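Local coordinates for protein phenylacetaldehyde dehydrogenase (Burkholderia cenocepacia, PDB 4O5H) that probably oxidises phenylacetaldehyde to phenylacetic acid with NAD+ as the electron acceptor, as a member of the aldehyde dehydrogenase family, at residues V51-G56 with P392-V396. Sequence-based numbering, arbitrary orientation.
Sequences VNPADG and PGFFV. With NA (sodium ion), chain I.
Phe394 lies along segment 51-56, and its ring meets three residues of it. Phe394 CD2 rests against Pro53 CB at 3.7 Å, Phe394 CE2 meets Val51 CG1 at 4.1 Å close to the ring plane, and Phe394 CZ approaches Gly56 CA. The ring gets there because CG stands opposite the carbonyl carbon (chi1 -46°), which carries its far end back to segment 51-56; CG1 of Val51, anti to its own backbone N (chi1 170°), comes to the ring edge. The Phe394 side chain also touches Ala362 and Arg365 of helix 362-378. Phe394 N donates to Pro53 O (3.0 Å), the hydrogen bond that joins the two segments. Gly393 passes close enough for its CA to make a CH...O contact with Ala54 O at 3.3 Å, and the same oxygen sits at the edge of the Phe395 ring, 3.6 Å from CE2. Asn52 holds the turn in shape: OD1 accepts from Ala54 N at 2.9 Å, the donor lying 43° above the amide plane, while Asn52 O takes both Asp55 N and Gly56 N. One residue earlier, Val51 O binds the sodium ion alongside Asp119 O and Asp212 O. Asn52 to Ala54 thus form an Asx turn at the start of the link between antiparallel strands 47-52 and 57-63, packed on the loop between strands 381-384 and 399-402 of the seven-stranded mixed sheet.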
# COMPACT_ATOMS: atom_id res chain seq x y z
N VAL A 51 -25.47 22.48 -8.00
CA VAL A 51 -25.34 23.77 -8.64
C VAL A 51 -24.66 23.64 -10.01
O VAL A 51 -23.70 22.88 -10.17
CB VAL A 51 -24.53 24.70 -7.75
CG1 VAL A 51 -24.15 26.00 -8.48
CG2 VAL A 51 -25.30 25.04 -6.47
N ASN A 52 -25.22 24.31 -11.00
CA ASN A 52 -24.60 24.41 -12.33
C ASN A 52 -23.58 25.52 -12.27
O ASN A 52 -23.94 26.70 -12.14
CB ASN A 52 -25.63 24.76 -13.38
CG ASN A 52 -25.04 24.90 -14.75
OD1 ASN A 52 -23.80 25.00 -14.95
ND2 ASN A 52 -25.90 24.91 -15.74
N PRO A 53 -22.30 25.18 -12.35
CA PRO A 53 -21.27 26.22 -12.18
C PRO A 53 -21.18 27.27 -13.29
O PRO A 53 -20.50 28.26 -13.13
CB PRO A 53 -19.97 25.41 -12.11
CG PRO A 53 -20.26 24.19 -12.90
CD PRO A 53 -21.71 23.87 -12.64
N ALA A 54 -21.86 27.06 -14.41
CA ALA A 54 -21.91 28.06 -15.43
C ALA A 54 -22.77 29.26 -15.04
O ALA A 54 -22.55 30.37 -15.54
CB ALA A 54 -22.41 27.47 -16.75
N ASP A 55 -23.78 29.05 -14.21
CA ASP A 55 -24.65 30.16 -13.83
C ASP A 55 -25.01 30.24 -12.37
O ASP A 55 -25.76 31.13 -11.97
CB ASP A 55 -25.93 30.17 -14.69
CG ASP A 55 -26.77 28.92 -14.52
OD1 ASP A 55 -26.66 28.20 -13.51
OD2 ASP A 55 -27.60 28.66 -15.42
N GLY A 56 -24.46 29.35 -11.57
CA GLY A 56 -24.69 29.42 -10.13
C GLY A 56 -26.08 28.96 -9.69
O GLY A 56 -26.40 29.10 -8.52
N PRO A 392 -22.60 35.30 -12.55
CA PRO A 392 -22.93 34.34 -11.50
C PRO A 392 -22.26 32.98 -11.61
O PRO A 392 -22.33 32.23 -10.64
CB PRO A 392 -24.45 34.17 -11.64
CG PRO A 392 -24.72 34.42 -13.07
CD PRO A 392 -23.74 35.49 -13.47
N GLY A 393 -21.65 32.63 -12.76
CA GLY A 393 -20.88 31.39 -12.91
C GLY A 393 -19.54 31.56 -12.22
O GLY A 393 -19.26 32.65 -11.73
N PHE A 394 -18.76 30.49 -12.13
CA PHE A 394 -17.51 30.54 -11.37
C PHE A 394 -16.30 30.57 -12.31
O PHE A 394 -15.37 29.76 -12.22
CB PHE A 394 -17.44 29.39 -10.37
CG PHE A 394 -18.70 29.20 -9.59
CD1 PHE A 394 -19.25 30.27 -8.89
CD2 PHE A 394 -19.35 27.99 -9.56
CE1 PHE A 394 -20.42 30.12 -8.15
CE2 PHE A 394 -20.52 27.82 -8.83
CZ PHE A 394 -21.05 28.87 -8.12
N PHE A 395 -16.27 31.56 -13.19
CA PHE A 395 -15.30 31.63 -14.26
C PHE A 395 -14.02 32.36 -13.83
O PHE A 395 -14.09 33.36 -13.10
CB PHE A 395 -15.92 32.37 -15.45
CG PHE A 395 -16.96 31.57 -16.18
CD1 PHE A 395 -16.60 30.63 -17.13
CD2 PHE A 395 -18.31 31.82 -15.95
CE1 PHE A 395 -17.56 29.93 -17.85
CE2 PHE A 395 -19.26 31.11 -16.65
CZ PHE A 395 -18.88 30.16 -17.60
N VAL A 396 -12.90 31.86 -14.32
CA VAL A 396 -11.59 32.45 -14.13
C VAL A 396 -10.81 32.38 -15.43
O VAL A 396 -10.93 31.41 -16.19
CB VAL A 396 -10.84 31.63 -13.07
CG1 VAL A 396 -9.38 32.07 -13.02
CG2 VAL A 396 -11.51 31.81 -11.73
NA NA I . -22.18 20.48 -9.27
O HOH W 1 -23.11 21.16 -7.15
O HOH W 2 -20.91 22.47 -9.10